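Local coordinates for G protein alpha subunit (Entamoeba histolytica, PDB 4FID), which binds GDP and probably GTP as the alpha subunit of a heterotrimeric G protein and probably relays signals from membrane receptors, at residues Ile21-Lys26 / Asn144-Thr149; Leu63-Lys68 / Tyr107-Lys112; Ala96-Ala99 / Ile103-Thr106; His152-Val157 / Phe163-Val168. One frame throughout, in Å; residues are numbered along the deposited sequence.

Contact 1: residues Ile21-Lys26 / Asn144-Thr149. With GDP (guanosine-5'-diphosphate), chain C.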
# COMPACT_ATOMS: atom_id res chain seq x y z
N ILE A 21 -3.25 -2.71 4.56
CA ILE A 21 -3.46 -4.03 5.12
C ILE A 21 -4.17 -3.95 6.48
O ILE A 21 -5.07 -4.73 6.77
CB ILE A 21 -2.13 -4.75 5.28
CG1 ILE A 21 -1.39 -4.84 3.94
CG2 ILE A 21 -2.35 -6.11 5.94
CD1 ILE A 21 -2.01 -5.81 2.98
N ALA A 22 -3.75 -3.01 7.33
CA ALA A 22 -4.30 -2.87 8.67
C ALA A 22 -5.77 -2.44 8.68
O ALA A 22 -6.56 -2.92 9.49
CB ALA A 22 -3.46 -1.90 9.48
N LYS A 23 -6.14 -1.52 7.79
CA LYS A 23 -7.54 -1.14 7.65
C LYS A 23 -8.36 -2.32 7.13
O LYS A 23 -9.49 -2.55 7.52
CB LYS A 23 -7.69 0.06 6.72
CG LYS A 23 -7.44 1.39 7.39
CD LYS A 23 -7.32 2.48 6.37
CE LYS A 23 -6.76 3.75 7.00
NZ LYS A 23 -5.97 4.55 6.02
N GLN A 24 -7.75 -3.08 6.23
CA GLN A 24 -8.42 -4.20 5.62
C GLN A 24 -8.76 -5.28 6.63
O GLN A 24 -9.80 -5.93 6.53
CB GLN A 24 -7.55 -4.77 4.50
CG GLN A 24 -8.29 -5.64 3.53
CD GLN A 24 -9.30 -4.87 2.71
OE1 GLN A 24 -8.98 -4.35 1.63
NE2 GLN A 24 -10.54 -4.81 3.19
N LEU A 25 -7.90 -5.46 7.63
CA LEU A 25 -8.12 -6.49 8.65
C LEU A 25 -9.13 -6.00 9.66
O LEU A 25 -9.88 -6.80 10.22
CB LEU A 25 -6.81 -6.86 9.36
CG LEU A 25 -5.75 -7.56 8.51
CD1 LEU A 25 -4.42 -7.62 9.25
CD2 LEU A 25 -6.23 -8.95 8.13
N LYS A 26 -9.14 -4.69 9.91
CA LYS A 26 -10.19 -4.14 10.77
C LYS A 26 -11.55 -4.30 10.09
O LYS A 26 -12.53 -4.62 10.77
CB LYS A 26 -9.94 -2.68 11.15
CG LYS A 26 -10.54 -2.31 12.50
CD LYS A 26 -10.59 -0.79 12.75
CE LYS A 26 -11.24 -0.47 14.11
NZ LYS A 26 -11.61 0.97 14.31
N ASN A 144 -7.80 5.40 -0.32
CA ASN A 144 -7.24 6.73 -0.17
C ASN A 144 -5.89 6.73 0.50
O ASN A 144 -5.60 5.92 1.37
CB ASN A 144 -8.18 7.66 0.56
CG ASN A 144 -7.78 9.10 0.39
OD1 ASN A 144 -7.63 9.56 -0.74
ND2 ASN A 144 -7.59 9.83 1.51
N ARG A 145 -5.05 7.66 0.08
CA ARG A 145 -3.74 7.82 0.66
C ARG A 145 -3.81 8.59 1.99
O ARG A 145 -4.32 9.71 2.03
CB ARG A 145 -2.82 8.52 -0.34
CG ARG A 145 -2.96 7.94 -1.75
CD ARG A 145 -1.64 7.93 -2.50
NE ARG A 145 -0.99 6.62 -2.54
CZ ARG A 145 0.26 6.42 -2.95
NH1 ARG A 145 1.00 7.45 -3.35
NH2 ARG A 145 0.78 5.19 -2.96
N THR A 146 -3.32 7.97 3.06
CA THR A 146 -3.12 8.70 4.32
C THR A 146 -1.73 8.43 4.89
O THR A 146 -1.15 7.37 4.65
CB THR A 146 -4.17 8.35 5.41
OG1 THR A 146 -4.26 6.92 5.55
CG2 THR A 146 -5.53 8.92 5.06
N LYS A 147 -1.22 9.40 5.64
CA LYS A 147 0.05 9.25 6.34
C LYS A 147 -0.18 8.78 7.77
O LYS A 147 -0.60 9.57 8.61
CB LYS A 147 0.80 10.58 6.38
CG LYS A 147 1.16 11.15 5.03
CD LYS A 147 1.77 12.54 5.19
CE LYS A 147 2.04 13.19 3.85
NZ LYS A 147 2.42 14.62 4.01
N THR A 148 0.08 7.51 8.05
CA THR A 148 -0.05 7.04 9.43
C THR A 148 1.25 7.26 10.20
O THR A 148 2.13 6.39 10.23
CB THR A 148 -0.54 5.56 9.54
OG1 THR A 148 0.54 4.65 9.27
CG2 THR A 148 -1.70 5.29 8.58
N THR A 149 1.39 8.45 10.80
CA THR A 149 2.48 8.67 11.74
C THR A 149 2.22 7.66 12.83
O THR A 149 1.10 7.52 13.31
CB THR A 149 2.53 10.11 12.28
OG1 THR A 149 1.35 10.39 13.04
CG2 THR A 149 2.65 11.10 11.13
PB GDP C . 1.93 3.01 4.70
O1B GDP C . 1.06 3.83 5.62
O2B GDP C . 3.25 3.72 4.52
O3B GDP C . 2.15 1.67 5.36
O3A GDP C . 1.26 2.81 3.23
PA GDP C . -0.31 3.09 2.88
O1A GDP C . -1.20 1.99 3.39
O2A GDP C . -0.76 4.43 3.43
O5' GDP C . -0.33 3.16 1.26
C5' GDP C . -0.80 4.33 0.60
C4' GDP C . -1.49 4.02 -0.74
O4' GDP C . -1.11 2.74 -1.27
C3' GDP C . -3.02 4.03 -0.64
O3' GDP C . -3.56 4.97 -1.59
C2' GDP C . -3.44 2.60 -0.95
O2' GDP C . -4.72 2.56 -1.62
C1' GDP C . -2.27 2.08 -1.78
N9 GDP C . -2.14 0.59 -1.75
C8 GDP C . -1.75 -0.19 -0.72
N7 GDP C . -1.75 -1.51 -1.07
C5 GDP C . -2.15 -1.58 -2.35
C6 GDP C . -2.39 -2.66 -3.35
O6 GDP C . -2.20 -3.85 -3.07
N1 GDP C . -2.82 -2.31 -4.57
C2 GDP C . -3.02 -1.03 -4.92
N2 GDP C . -3.44 -0.75 -6.18
N3 GDP C . -2.83 0.01 -4.07
C4 GDP C . -2.40 -0.20 -2.80
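K23 reaches out from the helix that begins at the P-loop and meets T146 in the linker leading from the all-helical domain back into the Ras-like domain, the stretch known in G-alpha subunits as switch I. The two side chains meet at an angle, and their polar ends alone touch: K23 NZ gives a weak hydrogen bond to T146 OG1 at 3.0 Å. K23 spans the distance because its chain runs extended beyond CG, which lies opposite the carbonyl carbon (chi1 -83°); the nearest CA atoms, those of K23 and N144, are 11.1 Å apart. T146 turns its hydroxyl to meet the amine by holding OG1 between its own backbone N and carbonyl carbon (chi1 51°).

The neighbouring residue looks the other way. R145 leaves the loop on the side away from helix 18-28, bends at chi2 and chi3, and brings its guanidinium edge-on to the GDP ribose, with O4' in its plane. R145 NE donates to GDP O3' at 3.2 Å, the N-H...O angle being 148°, while R145 CG packs on the same oxygen. Weak, long ion pairs to E15 and D117 give the guanidinium partners in the P-loop and in the helical part. At the base of the loop, N144 is held by hydrogen bonds to N48 and, weakly, S44 of helix 42-62. T148, predicted to bind magnesium, centres an inverse gamma turn, and its OG1 stands 3.8 Å from O1B of the GDP beta-phosphate.

Contact 2: residues Leu63-Lys68 / Tyr107-Lys112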
# COMPACT_ATOMS: atom_id res chain seq x y z
N LEU A 63 5.15 16.66 -20.68
CA LEU A 63 5.36 15.51 -21.56
C LEU A 63 4.72 15.65 -22.95
O LEU A 63 4.62 14.69 -23.71
CB LEU A 63 4.90 14.22 -20.87
CG LEU A 63 5.64 13.79 -19.59
CD1 LEU A 63 4.86 12.75 -18.80
CD2 LEU A 63 7.00 13.25 -19.93
N ASN A 64 4.29 16.86 -23.29
CA ASN A 64 3.79 17.13 -24.64
C ASN A 64 2.71 16.15 -25.11
O ASN A 64 2.89 15.45 -26.11
CB ASN A 64 4.94 17.13 -25.65
CG ASN A 64 6.18 17.81 -25.11
OD1 ASN A 64 6.21 19.04 -24.93
ND2 ASN A 64 7.23 17.02 -24.85
N HIS A 65 1.61 16.09 -24.37
CA HIS A 65 0.40 15.42 -24.82
C HIS A 65 -0.73 16.45 -24.81
O HIS A 65 -1.45 16.58 -23.82
CB HIS A 65 0.02 14.27 -23.90
CG HIS A 65 1.12 13.28 -23.68
ND1 HIS A 65 1.55 12.42 -24.67
CD2 HIS A 65 1.85 13.00 -22.58
CE1 HIS A 65 2.52 11.66 -24.18
NE2 HIS A 65 2.72 11.99 -22.93
N PRO A 66 -0.90 17.18 -25.91
CA PRO A 66 -1.91 18.25 -25.89
C PRO A 66 -3.31 17.79 -25.46
O PRO A 66 -3.73 16.64 -25.68
CB PRO A 66 -1.89 18.76 -27.34
CG PRO A 66 -0.52 18.50 -27.78
CD PRO A 66 -0.16 17.16 -27.18
N MSE A 67 -4.03 18.73 -24.84
CA MSE A 67 -5.38 18.51 -24.37
C MSE A 67 -6.41 19.09 -25.34
O MSE A 67 -6.21 20.17 -25.89
CB MSE A 67 -5.56 19.22 -23.04
CG MSE A 67 -5.36 18.35 -21.81
SE MSE A 67 -5.63 19.46 -20.22
CE MSE A 67 -3.77 19.71 -19.79
N LYS A 68 -7.50 18.36 -25.53
CA LYS A 68 -8.65 18.90 -26.24
C LYS A 68 -9.45 19.74 -25.26
O LYS A 68 -9.76 20.90 -25.53
CB LYS A 68 -9.53 17.78 -26.80
CG LYS A 68 -9.30 17.48 -28.27
CD LYS A 68 -9.94 16.15 -28.66
CE LYS A 68 -11.45 16.15 -28.42
NZ LYS A 68 -12.01 14.76 -28.33
N TYR A 107 -1.42 9.75 -18.25
CA TYR A 107 -1.64 8.78 -17.19
C TYR A 107 -0.84 7.50 -17.46
O TYR A 107 -0.28 6.92 -16.54
CB TYR A 107 -3.12 8.46 -17.02
CG TYR A 107 -3.42 7.34 -16.04
CD1 TYR A 107 -3.51 7.59 -14.68
CD2 TYR A 107 -3.61 6.04 -16.49
CE1 TYR A 107 -3.77 6.56 -13.78
CE2 TYR A 107 -3.89 5.01 -15.61
CZ TYR A 107 -3.97 5.28 -14.26
OH TYR A 107 -4.24 4.25 -13.38
N GLU A 108 -0.78 7.09 -18.72
CA GLU A 108 -0.02 5.91 -19.13
C GLU A 108 1.50 6.08 -18.96
O GLU A 108 2.23 5.10 -18.91
CB GLU A 108 -0.35 5.51 -20.57
CG GLU A 108 -1.82 5.20 -20.79
CD GLU A 108 -2.38 4.22 -19.76
OE1 GLU A 108 -3.62 4.20 -19.55
OE2 GLU A 108 -1.59 3.47 -19.16
N GLU A 109 1.97 7.32 -18.87
CA GLU A 109 3.39 7.55 -18.60
C GLU A 109 3.62 7.77 -17.10
O GLU A 109 4.63 8.33 -16.69
CB GLU A 109 3.94 8.70 -19.44
CG GLU A 109 3.86 8.46 -20.95
CD GLU A 109 4.66 9.47 -21.78
OE1 GLU A 109 4.73 9.30 -23.02
OE2 GLU A 109 5.21 10.42 -21.20
N SER A 110 2.67 7.31 -16.29
CA SER A 110 2.72 7.40 -14.84
C SER A 110 4.09 7.06 -14.24
O SER A 110 4.43 7.51 -13.14
CB SER A 110 1.68 6.45 -14.28
OG SER A 110 1.31 6.83 -12.98
N ALA A 111 4.85 6.22 -14.95
CA ALA A 111 6.25 5.98 -14.59
C ALA A 111 7.16 6.62 -15.64
O ALA A 111 7.42 6.02 -16.70
CB ALA A 111 6.53 4.51 -14.47
N LYS A 112 7.66 7.81 -15.33
CA LYS A 112 7.39 8.36 -14.02
C LYS A 112 7.20 9.88 -13.93
O LYS A 112 7.84 10.68 -14.62
CB LYS A 112 8.45 7.91 -13.00
CG LYS A 112 9.83 8.54 -13.20
CD LYS A 112 10.85 8.02 -12.19
CE LYS A 112 12.24 8.58 -12.48
NZ LYS A 112 13.28 7.96 -11.60
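L63 and H65 approach E109 where the stretches leaving two helices of the all-helical domain come together. L63 is the first residue to leave helix 42-62, and the helix finishes in a Schellman motif: N64, with positive phi, is its C-prime residue, H65 N bonds back to S60 O and N64 N to A61 O. The other segment runs off helix 101-108 into a turn, in which S110 N bonds to Y107 O at 3.0 Å. The backbones stay well separated, the CA atoms of L63 and E109 being 8.7 Å apart, and side chains bridge the interval.

E109 does most of the reaching. Its chain is extended beyond CG (chi2 -169°), which brings the carboxylate up against both the leucine and the imidazole. L63 and E109 run alongside one another, pointing opposite ways, with L63 CD1 3.4 Å from E109 OE2. H65 comes from another side and presents its edge: E109 OE1 lies in the ring plane, while the carboxylate plane stands at 81° to the ring. On one face of the imidazole, toward the rim, sits the backbone oxygen of L63, folded there by the helix-ending turn. H65 also packs against A105 and T106 of helix 101-108, and Y107 meets W98 edge-to-face. At the polar end of the contact, H65 NE2 is 3.4 Å from both E109 OE1 and E109 OE2.

Contact 3: residues Ala96-Ala99 / Ile103-Thr106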
# COMPACT_ATOMS: atom_id res chain seq x y z
N ALA A 96 -14.68 15.00 -17.96
CA ALA A 96 -14.15 15.36 -19.27
C ALA A 96 -12.63 15.21 -19.31
O ALA A 96 -12.08 14.63 -20.24
CB ALA A 96 -14.56 16.78 -19.65
N LEU A 97 -11.95 15.75 -18.31
CA LEU A 97 -10.51 15.64 -18.23
C LEU A 97 -10.05 14.18 -18.29
O LEU A 97 -9.18 13.83 -19.08
CB LEU A 97 -9.97 16.32 -16.97
CG LEU A 97 -9.88 17.85 -17.02
CD1 LEU A 97 -9.68 18.45 -15.62
CD2 LEU A 97 -8.78 18.30 -17.98
N TRP A 98 -10.65 13.33 -17.47
CA TRP A 98 -10.23 11.93 -17.38
C TRP A 98 -10.50 11.19 -18.69
O TRP A 98 -9.87 10.19 -18.99
CB TRP A 98 -10.93 11.27 -16.19
CG TRP A 98 -10.59 9.83 -15.94
CD1 TRP A 98 -11.47 8.79 -15.80
CD2 TRP A 98 -9.28 9.27 -15.76
NE1 TRP A 98 -10.79 7.62 -15.57
CE2 TRP A 98 -9.44 7.89 -15.53
CE3 TRP A 98 -8.00 9.81 -15.76
CZ2 TRP A 98 -8.36 7.04 -15.31
CZ3 TRP A 98 -6.92 8.95 -15.55
CH2 TRP A 98 -7.11 7.59 -15.33
N ALA A 99 -11.44 11.70 -19.48
CA ALA A 99 -11.75 11.09 -20.78
C ALA A 99 -10.98 11.74 -21.95
O ALA A 99 -11.03 11.27 -23.08
CB ALA A 99 -13.24 11.12 -21.04
N ILE A 103 -4.72 13.60 -21.41
CA ILE A 103 -4.64 13.22 -20.02
C ILE A 103 -4.43 11.70 -19.91
O ILE A 103 -3.58 11.21 -19.16
CB ILE A 103 -5.92 13.68 -19.29
CG1 ILE A 103 -5.93 15.19 -19.18
CG2 ILE A 103 -5.99 13.11 -17.87
CD1 ILE A 103 -4.88 15.74 -18.20
N GLN A 104 -5.20 10.96 -20.70
CA GLN A 104 -5.06 9.51 -20.73
C GLN A 104 -3.63 9.10 -21.14
O GLN A 104 -3.02 8.24 -20.50
CB GLN A 104 -6.11 8.92 -21.66
CG GLN A 104 -6.57 7.53 -21.25
CD GLN A 104 -7.04 7.46 -19.81
OE1 GLN A 104 -7.60 8.42 -19.27
NE2 GLN A 104 -6.82 6.31 -19.17
N ALA A 105 -3.10 9.72 -22.18
CA ALA A 105 -1.72 9.50 -22.60
C ALA A 105 -0.70 9.80 -21.48
O ALA A 105 0.32 9.11 -21.33
CB ALA A 105 -1.40 10.34 -23.85
N THR A 106 -0.99 10.84 -20.71
CA THR A 106 -0.12 11.26 -19.62
C THR A 106 -0.21 10.28 -18.47
O THR A 106 0.78 9.98 -17.79
CB THR A 106 -0.51 12.66 -19.14
OG1 THR A 106 -0.33 13.61 -20.20
CG2 THR A 106 0.32 13.08 -17.93
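Two successive helices of the all-helical domain, 90-99 and 101-108, meet at a sharp corner of the chain, and I103 and Q104 of the second fold back on L97 and W98 of the first. The backbones come close, with the CA atoms of W98 and I103 6.3 Å apart. I103 points toward segment 96-99 and sets its branch point on a backbone carbonyl: CB lies 3.3 Å from L97 O, and both CG1 and CG2 flank the same oxygen. Beyond it the apolar ends meet more loosely, L97 CD2 with I103 CG1 at 4.4 Å, and W98 CE3 of the six-membered ring with I103 CG2 at the same distance.

W98 starts out facing away from the second helix, yet its indole swings back. With CG opposite the backbone N (chi1 -179°), the six-membered ring comes to lie under the amide end of Q104. That amide sits over one face of the indole, toward the rim, its plane 72° from that of the ring, and it also lies next to W98 O. F123 meets the indole at an oblique angle, while L97 packs on M53 of helix 42-62. L97 and I103 thus form a buried aliphatic side largely shut off from water, while the amide and the W98 carbonyl make a polar flank where the two may interact, consistent with a corner held mainly by apolar contact.

Contact 4: residues His152-Val157 / Phe163-Val168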
# COMPACT_ATOMS: atom_id res chain seq x y z
N HIS A 152 -0.37 2.33 15.73
CA HIS A 152 -1.78 1.99 15.75
C HIS A 152 -1.97 0.57 16.27
O HIS A 152 -1.34 -0.36 15.77
CB HIS A 152 -2.38 2.09 14.35
CG HIS A 152 -2.36 3.48 13.79
ND1 HIS A 152 -3.47 4.31 13.82
CD2 HIS A 152 -1.38 4.19 13.18
CE1 HIS A 152 -3.16 5.46 13.25
NE2 HIS A 152 -1.90 5.42 12.86
N GLU A 153 -2.84 0.42 17.26
CA GLU A 153 -3.15 -0.89 17.81
C GLU A 153 -4.60 -1.20 17.55
O GLU A 153 -5.42 -0.30 17.48
CB GLU A 153 -2.89 -0.91 19.33
CG GLU A 153 -1.45 -0.62 19.71
CD GLU A 153 -1.12 -0.93 21.17
OE1 GLU A 153 -1.03 0.02 21.98
OE2 GLU A 153 -0.94 -2.12 21.52
N TYR A 154 -4.90 -2.48 17.37
CA TYR A 154 -6.27 -2.95 17.59
C TYR A 154 -6.42 -4.46 17.62
O TYR A 154 -5.49 -5.21 17.31
CB TYR A 154 -7.32 -2.33 16.66
CG TYR A 154 -6.88 -2.04 15.24
CD1 TYR A 154 -6.79 -3.04 14.29
CD2 TYR A 154 -6.62 -0.73 14.84
CE1 TYR A 154 -6.42 -2.75 12.99
CE2 TYR A 154 -6.26 -0.43 13.56
CZ TYR A 154 -6.15 -1.44 12.64
OH TYR A 154 -5.78 -1.11 11.36
N ASP A 155 -7.60 -4.89 18.04
CA ASP A 155 -7.91 -6.30 18.18
C ASP A 155 -8.94 -6.71 17.15
O ASP A 155 -9.84 -5.94 16.82
CB ASP A 155 -8.43 -6.57 19.58
CG ASP A 155 -7.53 -6.01 20.65
OD1 ASP A 155 -6.47 -6.61 20.94
OD2 ASP A 155 -7.87 -4.95 21.20
N PHE A 156 -8.77 -7.91 16.62
CA PHE A 156 -9.81 -8.58 15.85
C PHE A 156 -9.92 -10.04 16.31
O PHE A 156 -9.25 -10.45 17.25
CB PHE A 156 -9.56 -8.47 14.35
CG PHE A 156 -8.14 -8.76 13.94
CD1 PHE A 156 -7.15 -7.81 14.10
CD2 PHE A 156 -7.81 -9.98 13.39
CE1 PHE A 156 -5.84 -8.09 13.72
CE2 PHE A 156 -6.50 -10.26 13.01
CZ PHE A 156 -5.52 -9.31 13.18
N VAL A 157 -10.80 -10.79 15.66
CA VAL A 157 -10.95 -12.22 15.90
C VAL A 157 -10.95 -12.88 14.54
O VAL A 157 -11.46 -12.32 13.58
CB VAL A 157 -12.29 -12.55 16.62
CG1 VAL A 157 -12.65 -14.01 16.44
CG2 VAL A 157 -12.22 -12.20 18.10
N PHE A 163 -6.85 -11.84 18.13
CA PHE A 163 -5.61 -11.26 17.62
C PHE A 163 -5.43 -9.80 18.05
O PHE A 163 -6.39 -9.06 18.24
CB PHE A 163 -5.56 -11.35 16.10
CG PHE A 163 -5.18 -12.70 15.59
CD1 PHE A 163 -3.93 -12.91 15.04
CD2 PHE A 163 -6.06 -13.76 15.68
CE1 PHE A 163 -3.58 -14.17 14.57
CE2 PHE A 163 -5.71 -15.02 15.21
CZ PHE A 163 -4.47 -15.22 14.66
N HIS A 164 -4.17 -9.40 18.22
CA HIS A 164 -3.86 -8.01 18.52
C HIS A 164 -2.84 -7.52 17.49
O HIS A 164 -1.79 -8.15 17.27
CB HIS A 164 -3.33 -7.86 19.94
CG HIS A 164 -3.00 -6.45 20.31
ND1 HIS A 164 -3.96 -5.52 20.63
CD2 HIS A 164 -1.80 -5.82 20.41
CE1 HIS A 164 -3.37 -4.37 20.91
NE2 HIS A 164 -2.06 -4.53 20.79
N LEU A 165 -3.17 -6.41 16.84
CA LEU A 165 -2.41 -5.95 15.69
C LEU A 165 -1.69 -4.67 16.10
O LEU A 165 -2.34 -3.73 16.60
CB LEU A 165 -3.37 -5.71 14.51
CG LEU A 165 -2.88 -5.49 13.06
CD1 LEU A 165 -2.24 -4.13 12.90
CD2 LEU A 165 -1.90 -6.56 12.62
N ILE A 166 -0.37 -4.64 15.94
CA ILE A 166 0.42 -3.45 16.21
C ILE A 166 0.98 -2.92 14.91
O ILE A 166 1.84 -3.56 14.31
CB ILE A 166 1.60 -3.74 17.14
CG1 ILE A 166 1.10 -4.38 18.44
CG2 ILE A 166 2.45 -2.44 17.38
CD1 ILE A 166 2.17 -5.04 19.26
N ASP A 167 0.50 -1.76 14.48
CA ASP A 167 0.93 -1.15 13.21
C ASP A 167 1.98 -0.08 13.48
O ASP A 167 1.66 1.00 13.98
CB ASP A 167 -0.29 -0.57 12.47
CG ASP A 167 0.08 0.15 11.19
OD1 ASP A 167 -0.83 0.79 10.62
OD2 ASP A 167 1.25 0.10 10.75
N VAL A 168 3.24 -0.39 13.18
CA VAL A 168 4.33 0.54 13.47
C VAL A 168 4.66 1.42 12.27
O VAL A 168 5.12 0.93 11.26
CB VAL A 168 5.62 -0.20 13.88
CG1 VAL A 168 6.65 0.79 14.36
CG2 VAL A 168 5.34 -1.23 14.97
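H164 sits between two carboxylates on one side of this strand pair. Its NE2 donates to E153 OE2 at 2.8 Å, on the anti side of the carboxylate, and its ND1 to D155 OD1, also at 2.8 Å, from above the carboxylate plane. Both acceptors lie close to the imidazole plane, which pins the ring's rotation; with both nitrogens donating, the histidine is probably positively charged. On the other side, F156 turns one ring face to F163 CB, a CH-pi contact 3.7 Å from the ring centroid, and its edge to L165 CB. The two phenylalanine planes differ by only 12°, but the rings are well offset.

Backbone pairing sets this register. Antiparallel hydrogen-bonded pairs H152-D167, Y154-L165 and F156-F163 alternate with E153-I166 and D155-H164; D167 N to H152 O is 2.6 Å. Farther out, Y154 OH bonds to A22 O of helix 18-28, and F163 and L165 pack on I6 and V8 of strand 6-12. D167, in a predicted GTP-binding stretch, forms a salt bridge with K18 of the P-loop. This is the edge beta-hairpin of the Ras-like fold, whose second strand ends on D167, the first residue of the DVGGQ sequence at switch II.

In the fold
Contacts 1 and 4 belong to the nucleotide-binding Ras-like side, their centres 12 Å apart; contact 4 touches helix 18-28, which carries one segment of contact 1. Contacts 2 and 3 lie in the all-helical domain, 8 Å apart between centres; they touch, and both use helix 101-108. The centre of contact 4 lies about 40 Å from theirs. Contacts 1 and 2 are surface contacts made by a few side chains, in contact 2 an aliphatic one among them; contacts 3 and 4 are partly buried. Contact 4 alone has a full ladder of backbone bonds, whereas contact 3 relies chiefly on aliphatic and aromatic packing, and contact 1 borders GDP.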